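Local structure of amidohydrolase 3 domain-containing protein (3ICJ) at residues H101-L104 with D105-G108; L215-K218 with D219-Y223; F253-E256 with R257-R260. The protein probably hydrolyses carbon-nitrogen bonds other than peptide bonds, using zinc ions bound in an amidohydrolase active site. All blocks are in the same frame, centred on the assembly; numbering follows the deposited sequence.

Contact 1: H101-L104 with D105-G108. With ZN (zinc ion), chain B.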
loop_
_atom_site.group_PDB
_atom_site.type_symbol
_atom_site.label_atom_id
_atom_site.label_comp_id
_atom_site.label_asym_id
_atom_site.label_seq_id
_atom_site.Cartn_x
_atom_site.Cartn_y
_atom_site.Cartn_z
ATOM N N HIS A 101 -2.918 -0.472 2.976
ATOM C CA HIS A 101 -2.897 -0.084 1.554
ATOM C C HIS A 101 -1.501 -0.172 0.956
ATOM O O HIS A 101 -0.665 0.709 1.183
ATOM C CB HIS A 101 -3.438 1.357 1.410
ATOM C CG HIS A 101 -3.562 1.850 0.000
ATOM N ND1 HIS A 101 -4.744 2.349 -0.503
ATOM C CD2 HIS A 101 -2.648 1.974 -0.996
ATOM C CE1 HIS A 101 -4.560 2.730 -1.756
ATOM N NE2 HIS A 101 -3.298 2.516 -2.078
ATOM N N LEU A 102 -1.258 -1.198 0.146
ATOM C CA LEU A 102 -0.051 -1.223 -0.654
ATOM C C LEU A 102 -0.211 -2.059 -1.925
ATOM O O LEU A 102 -1.235 -2.725 -2.134
ATOM C CB LEU A 102 1.179 -1.657 0.177
ATOM C CG LEU A 102 1.135 -2.894 1.072
ATOM C CD1 LEU A 102 0.958 -4.142 0.223
ATOM C CD2 LEU A 102 2.433 -2.979 1.870
ATOM N N HIS A 103 0.829 -2.056 -2.749
ATOM C CA HIS A 103 0.794 -2.781 -4.014
ATOM C C HIS A 103 1.912 -3.791 -4.008
ATOM O O HIS A 103 3.059 -3.459 -4.313
ATOM C CB HIS A 103 0.911 -1.808 -5.179
ATOM C CG HIS A 103 -0.124 -0.727 -5.149
ATOM N ND1 HIS A 103 -1.345 -0.853 -5.778
ATOM C CD2 HIS A 103 -0.135 0.483 -4.540
ATOM C CE1 HIS A 103 -2.060 0.238 -5.566
ATOM N NE2 HIS A 103 -1.352 1.061 -4.814
ATOM N N LEU A 104 1.573 -5.029 -3.633
ATOM C CA LEU A 104 2.563 -6.102 -3.462
ATOM C C LEU A 104 3.307 -6.415 -4.756
ATOM O O LEU A 104 4.509 -6.668 -4.726
ATOM C CB LEU A 104 1.905 -7.409 -2.953
ATOM C CG LEU A 104 1.445 -7.521 -1.516
ATOM C CD1 LEU A 104 0.888 -8.911 -1.244
ATOM C CD2 LEU A 104 2.607 -7.227 -0.587
ATOM N N ASP A 105 2.596 -6.429 -5.888
ATOM C CA ASP A 105 3.257 -6.684 -7.182
ATOM C C ASP A 105 4.279 -5.585 -7.535
ATOM O O ASP A 105 5.439 -5.871 -7.878
ATOM C CB ASP A 105 2.236 -6.914 -8.330
ATOM C CG ASP A 105 1.093 -5.864 -8.374
ATOM O OD1 ASP A 105 1.018 -4.921 -7.537
ATOM O OD2 ASP A 105 0.231 -6.008 -9.268
ATOM N N GLU A 106 3.841 -4.334 -7.437
ATOM C CA GLU A 106 4.704 -3.177 -7.693
ATOM C C GLU A 106 5.856 -3.068 -6.696
ATOM O O GLU A 106 6.967 -2.719 -7.083
ATOM C CB GLU A 106 3.888 -1.884 -7.691
ATOM C CG GLU A 106 2.993 -1.697 -8.908
ATOM C CD GLU A 106 2.296 -0.341 -8.910
ATOM O OE1 GLU A 106 1.048 -0.301 -8.820
ATOM O OE2 GLU A 106 3.001 0.692 -8.991
ATOM N N LEU A 107 5.603 -3.367 -5.416
ATOM C CA LEU A 107 6.686 -3.408 -4.426
ATOM C C LEU A 107 7.726 -4.453 -4.831
ATOM O O LEU A 107 8.915 -4.175 -4.807
ATOM C CB LEU A 107 6.188 -3.677 -2.994
ATOM C CG LEU A 107 7.257 -3.934 -1.902
ATOM C CD1 LEU A 107 8.312 -2.796 -1.768
ATOM C CD2 LEU A 107 6.601 -4.220 -0.531
ATOM N N GLY A 108 7.271 -5.640 -5.222
ATOM C CA GLY A 108 8.184 -6.680 -5.731
ATOM C C GLY A 108 9.012 -6.299 -6.952
ATOM O O GLY A 108 10.219 -6.607 -7.000
HETATM ZN ZN ZN B . -2.180 3.058 -4.004
HETATM O O HOH W 1 -1.292 -3.144 -7.800
#

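Contact 2: L215-K218 with D219-Y223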
loop_
_atom_site.group_PDB
_atom_site.type_symbol
_atom_site.label_atom_id
_atom_site.label_comp_id
_atom_site.label_asym_id
_atom_site.label_seq_id
_atom_site.Cartn_x
_atom_site.Cartn_y
_atom_site.Cartn_z
ATOM N N LEU A 215 4.631 -9.246 -18.914
ATOM C CA LEU A 215 4.830 -9.993 -17.665
ATOM C C LEU A 215 3.878 -11.190 -17.560
ATOM O O LEU A 215 2.747 -11.129 -18.014
ATOM C CB LEU A 215 4.681 -9.073 -16.453
ATOM C CG LEU A 215 5.687 -7.915 -16.416
ATOM C CD1 LEU A 215 5.358 -6.972 -15.277
ATOM C CD2 LEU A 215 7.126 -8.404 -16.327
ATOM N N THR A 216 4.360 -12.287 -16.992
ATOM C CA THR A 216 3.587 -13.530 -16.920
ATOM C C THR A 216 3.082 -13.738 -15.495
ATOM O O THR A 216 3.461 -12.989 -14.587
ATOM C CB THR A 216 4.421 -14.770 -17.334
ATOM O OG1 THR A 216 5.465 -14.990 -16.372
ATOM C CG2 THR A 216 5.012 -14.606 -18.729
ATOM N N VAL A 217 2.230 -14.749 -15.311
ATOM C CA VAL A 217 1.772 -15.167 -13.977
ATOM C C VAL A 217 2.966 -15.529 -13.071
ATOM O O VAL A 217 3.027 -15.075 -11.940
ATOM C CB VAL A 217 0.742 -16.324 -14.050
ATOM C CG1 VAL A 217 0.500 -16.955 -12.658
ATOM C CG2 VAL A 217 -0.564 -15.817 -14.665
ATOM N N LYS A 218 3.921 -16.303 -13.594
ATOM C CA LYS A 218 5.156 -16.635 -12.862
ATOM C C LYS A 218 5.944 -15.394 -12.412
ATOM O O LYS A 218 6.415 -15.340 -11.270
ATOM C CB LYS A 218 6.074 -17.528 -13.708
ATOM C CG LYS A 218 5.918 -19.027 -13.516
ATOM C CD LYS A 218 6.782 -19.810 -14.521
ATOM C CE LYS A 218 8.292 -19.569 -14.351
ATOM N NZ LYS A 218 8.908 -20.481 -13.343
ATOM N N ASP A 219 6.085 -14.402 -13.299
ATOM C CA ASP A 219 6.729 -13.126 -12.926
ATOM C C ASP A 219 5.993 -12.493 -11.738
ATOM O O ASP A 219 6.634 -12.041 -10.782
ATOM C CB ASP A 219 6.721 -12.112 -14.062
ATOM C CG ASP A 219 7.550 -12.525 -15.257
ATOM O OD1 ASP A 219 8.587 -13.200 -15.099
ATOM O OD2 ASP A 219 7.169 -12.119 -16.373
ATOM N N TYR A 220 4.661 -12.486 -11.779
ATOM C CA TYR A 220 3.882 -11.903 -10.671
ATOM C C TYR A 220 4.011 -12.655 -9.357
ATOM O O TYR A 220 4.082 -12.014 -8.305
ATOM C CB TYR A 220 2.401 -11.737 -11.007
ATOM C CG TYR A 220 2.098 -10.466 -11.748
ATOM C CD1 TYR A 220 2.246 -10.395 -13.129
ATOM C CD2 TYR A 220 1.683 -9.326 -11.069
ATOM C CE1 TYR A 220 1.974 -9.221 -13.827
ATOM C CE2 TYR A 220 1.398 -8.130 -11.762
ATOM C CZ TYR A 220 1.548 -8.097 -13.147
ATOM O OH TYR A 220 1.283 -6.941 -13.851
ATOM N N LYS A 221 4.101 -13.987 -9.424
ATOM C CA LYS A 221 4.316 -14.818 -8.223
ATOM C C LYS A 221 5.626 -14.442 -7.556
ATOM O O LYS A 221 5.701 -14.313 -6.338
ATOM C CB LYS A 221 4.341 -16.307 -8.587
ATOM C CG LYS A 221 2.981 -16.913 -8.938
ATOM C CD LYS A 221 3.141 -18.361 -9.366
ATOM C CE LYS A 221 3.385 -19.252 -8.158
ATOM N NZ LYS A 221 3.813 -20.627 -8.562
ATOM N N HIS A 222 6.653 -14.277 -8.382
ATOM C CA HIS A 222 7.978 -13.896 -7.929
ATOM C C HIS A 222 7.988 -12.501 -7.272
ATOM O O HIS A 222 8.539 -12.331 -6.184
ATOM C CB HIS A 222 8.967 -13.973 -9.089
ATOM C CG HIS A 222 10.395 -13.940 -8.647
ATOM N ND1 HIS A 222 11.057 -12.767 -8.360
ATOM C CD2 HIS A 222 11.279 -14.938 -8.415
ATOM C CE1 HIS A 222 12.292 -13.042 -7.984
ATOM N NE2 HIS A 222 12.453 -14.352 -8.009
ATOM N N TYR A 223 7.369 -11.521 -7.928
ATOM C CA TYR A 223 7.216 -10.166 -7.358
ATOM C C TYR A 223 6.521 -10.185 -6.012
ATOM O O TYR A 223 6.981 -9.565 -5.049
ATOM C CB TYR A 223 6.460 -9.233 -8.332
ATOM C CG TYR A 223 7.239 -8.958 -9.619
ATOM C CD1 TYR A 223 8.633 -8.879 -9.600
ATOM C CD2 TYR A 223 6.590 -8.780 -10.841
ATOM C CE1 TYR A 223 9.363 -8.629 -10.754
ATOM C CE2 TYR A 223 7.321 -8.528 -12.011
ATOM C CZ TYR A 223 8.704 -8.457 -11.952
ATOM O OH TYR A 223 9.447 -8.208 -13.076
#

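Contact 3: F253-E256 with R257-R260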
loop_
_atom_site.group_PDB
_atom_site.type_symbol
_atom_site.label_atom_id
_atom_site.label_comp_id
_atom_site.label_asym_id
_atom_site.label_seq_id
_atom_site.Cartn_x
_atom_site.Cartn_y
_atom_site.Cartn_z
ATOM N N PHE A 253 -3.939 -16.761 -6.241
ATOM C CA PHE A 253 -4.639 -18.067 -6.099
ATOM C C PHE A 253 -3.601 -19.191 -6.140
ATOM O O PHE A 253 -3.681 -20.157 -5.374
ATOM C CB PHE A 253 -5.634 -18.316 -7.237
ATOM C CG PHE A 253 -6.952 -17.581 -7.107
ATOM C CD1 PHE A 253 -7.671 -17.579 -5.916
ATOM C CD2 PHE A 253 -7.512 -16.955 -8.210
ATOM C CE1 PHE A 253 -8.912 -16.916 -5.827
ATOM C CE2 PHE A 253 -8.740 -16.303 -8.126
ATOM C CZ PHE A 253 -9.441 -16.281 -6.935
ATOM N N GLU A 254 -2.630 -19.062 -7.033
ATOM C CA GLU A 254 -1.584 -20.107 -7.160
ATOM C C GLU A 254 -0.683 -20.195 -5.915
ATOM O O GLU A 254 -0.463 -21.290 -5.362
ATOM C CB GLU A 254 -0.769 -19.917 -8.438
ATOM C CG GLU A 254 0.131 -21.104 -8.782
ATOM C CD GLU A 254 0.619 -21.092 -10.218
ATOM O OE1 GLU A 254 1.816 -21.398 -10.444
ATOM O OE2 GLU A 254 -0.190 -20.813 -11.124
ATOM N N LEU A 255 -0.195 -19.048 -5.447
ATOM C CA LEU A 255 0.585 -19.003 -4.211
ATOM C C LEU A 255 -0.169 -19.567 -2.995
ATOM O O LEU A 255 0.416 -20.342 -2.217
ATOM C CB LEU A 255 1.113 -17.578 -3.931
ATOM C CG LEU A 255 2.197 -17.032 -4.873
ATOM C CD1 LEU A 255 2.365 -15.493 -4.724
ATOM C CD2 LEU A 255 3.533 -17.748 -4.712
ATOM N N GLU A 256 -1.446 -19.201 -2.858
ATOM C CA GLU A 256 -2.347 -19.711 -1.814
ATOM C C GLU A 256 -2.456 -21.245 -1.812
ATOM O O GLU A 256 -2.128 -21.871 -0.802
ATOM C CB GLU A 256 -3.725 -19.036 -1.895
ATOM C CG GLU A 256 -4.899 -19.775 -1.185
ATOM C CD GLU A 256 -5.089 -19.444 0.304
ATOM O OE1 GLU A 256 -4.404 -18.554 0.862
ATOM O OE2 GLU A 256 -5.956 -20.094 0.931
ATOM N N ARG A 257 -2.852 -21.853 -2.930
ATOM C CA ARG A 257 -2.929 -23.329 -2.985
ATOM C C ARG A 257 -1.564 -24.041 -2.923
ATOM O O ARG A 257 -1.490 -25.174 -2.477
ATOM C CB ARG A 257 -3.767 -23.833 -4.168
ATOM C CG ARG A 257 -3.130 -23.635 -5.539
ATOM C CD ARG A 257 -4.005 -24.226 -6.613
ATOM N NE ARG A 257 -3.433 -24.070 -7.949
ATOM C CZ ARG A 257 -3.746 -23.097 -8.812
ATOM N NH1 ARG A 257 -3.161 -23.060 -10.000
ATOM N NH2 ARG A 257 -4.632 -22.162 -8.500
ATOM N N GLU A 258 -0.492 -23.361 -3.302
ATOM C CA GLU A 258 0.858 -23.883 -3.108
ATOM C C GLU A 258 1.445 -23.754 -1.711
ATOM O O GLU A 258 2.536 -24.211 -1.463
ATOM C CB GLU A 258 1.830 -23.271 -4.102
ATOM C CG GLU A 258 1.623 -23.679 -5.514
ATOM C CD GLU A 258 2.546 -22.958 -6.449
ATOM O OE1 GLU A 258 3.180 -21.987 -6.024
ATOM O OE2 GLU A 258 2.643 -23.365 -7.606
ATOM N N GLY A 259 0.719 -23.125 -0.810
ATOM C CA GLY A 259 1.171 -22.941 0.572
ATOM C C GLY A 259 2.306 -21.926 0.673
ATOM O O GLY A 259 3.077 -21.933 1.625
ATOM N N ARG A 260 2.403 -21.048 -0.315
ATOM C CA ARG A 260 3.531 -20.110 -0.441
ATOM C C ARG A 260 3.191 -18.676 -0.012
ATOM O O ARG A 260 4.063 -17.792 -0.001
ATOM C CB ARG A 260 4.084 -20.159 -1.867
ATOM C CG ARG A 260 5.044 -21.312 -2.097
ATOM C CD ARG A 260 5.273 -21.630 -3.586
ATOM N NE ARG A 260 5.972 -20.581 -4.342
ATOM C CZ ARG A 260 6.304 -20.660 -5.640
ATOM N NH1 ARG A 260 6.925 -19.647 -6.232
ATOM N NH2 ARG A 260 6.021 -21.746 -6.360
#

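Contact 1: H101-L104 with D105-G108
His-103 and Glu-106, three residues apart, lie side by side and point the same way at the start of helix 104-112. Their CB atoms are 3.9 Å apart, and the extended glutamate chain carries Glu-106 OE1 obliquely to within 3.9 Å of His-103 CG, with ring and carboxylate planes 39° apart. This is the loose side of the contact. Glu-106 is exposed, and a long charged chain suits a position open to solvent.

The other side is tight. His-103 is the N-cap residue, and His-103 O accepts a hydrogen bond from Leu-107 N at 2.8 Å, almost straight along the carbonyl bond. Gly-108 N reaches Leu-104 O in the next turn bond, at 3.0 Å. Leu-107 CB sits 3.4 Å from His-103 O. Leu-104 and Leu-107 are buried, a fitting use of branched apolar residues where Leu-231 and Ala-227 of helix 217-233 press in.

Asp-105 is linked to the imidazole of His-103 through a water. With CG between the backbone N and the carbonyl carbon (chi1 47°), its carboxylate turns back toward the helix start, where Glu-106 N meets OD1 from above the carboxylate plane. The water lies 2.9 Å from Asp-105 OD1 and accepts from His-103 ND1 at 3.1 Å. This second-shell chain probably helps to fix the ring's rotation, together with a weak bond from His-103 ND1 to Met-242 O, leaving NE2 for the metal. His-101 NE2 and His-103 NE2 bind the same zinc ion, each at 2.3 Å, while Glu-372 holds His-101 ND1. Asp-434 and the carboxylated Lys-296 complete that site. Two histidines separated by one residue, at the C-terminal end of strand 92-102, form the His-X-His metal motif of the amidohydrolase superfamily.

Contact 2: L215-K218 with D219-Y223
Thr-216 and Asp-219 exchange hydrogen bonds across the first turn of helix 217-233, forming a capping box. Asp-219 N, whose counterpart four residues back, Leu-215 O, lies before the helix and is taken by Lys-247 NZ, donates to Thr-216 OG1 at 3.2 Å. In return Thr-216 N donates to Asp-219 OD2 at 2.9 Å, meeting that oxygen from above the carboxylate plane. The threonine hydroxyl can serve because chi1 of 66° sets OG1 between the backbone N and the carbonyl carbon. Threonine is short enough to reach back into the turn, and aspartate carries the acceptor that the N-cap amide needs. OD2 also makes a salt bridge to Arg-135, so a single oxygen satisfies two donors.

Beyond the box ordinary helix bonds take over: Tyr-220 N to Thr-216 O at 3.1 Å and Lys-221 N to Val-217 O at 2.9 Å. Thr-216 O also lies in plane at the edge of the Tyr-220 ring, 3.2 Å from CD1. Tyr-220 OH is satisfied by Asn-211 O, His-222 ND1 by Glu-112, and Lys-221 NZ by salt bridges to Glu-254 and Glu-258.

Leu-215 closes the apolar side, with CB 3.8 Å from Tyr-220 CE1 and CD1 at the edge of the Tyr-223 ring. Phe-138 of strand 137-142 touches Leu-215 and Tyr-223, Met-109 of helix 104-112 packs on both tyrosines, and Ala-251 of helix 246-257 lies against Tyr-220 and Lys-221.

Contact 3: F253-E256 with R257-R260
Arg-257 has CG between its backbone N and carbonyl carbon (chi1 70°) and is extended from there to NE, a shape that carries the chain back along the helix, with Glu-254 CA over one face of the guanidinium. Glu-254, with CG turned away from its own backbone N (chi1 -168°), reaches outward and brings OE2 to 3.9 Å from Arg-257 NH1. This salt bridge is long, and the oxygen stands well out of the guanidinium plane, so only the charges attract.

Here helix 246-257 ends in a Schellman motif. Arg-260 N donates to Leu-255 O at 2.8 Å, and Gly-259 N to Glu-256 O at 3.1 Å. Gly-259 has the positive phi (72°) that the motif requires, a conformation easiest for a residue without CB.

Glu-254 OE1 and Glu-258 OE2 come within 3.6 Å, a repulsion probably eased by Lys-221 of helix 217-233, which bridges both residues. Glu-258 OE1 is also paired with Arg-260 NH2 at 2.9 Å. Leu-255 CD2 packs obliquely against the guanidinium of Arg-260, 3.8 Å from Arg-260 NE, while Arg-260 NH1 continues to Glu-225.

Overall arrangement
Contact 1 is the core of the three, its centre about 6 Å from the centre of the chain; contact 2 is partly buried, and contact 3 lies at the surface. The first two lie at helix starts, the third at a helix end. Metal coordination and a water bridge dominate in contact 1, a neutral hydroxyl and a carboxylate cap the helix in contact 2, and charge pairs prevail in contact 3. Helix 217-233 ties them together: Tyr-220 and Tyr-223 pack on Asp-105, and Tyr-223 also on Gly-108, while Lys-221, on the same helix, joins contact 3. Contacts 1 and 3 do not touch, their nearest atoms being about 8 Å apart.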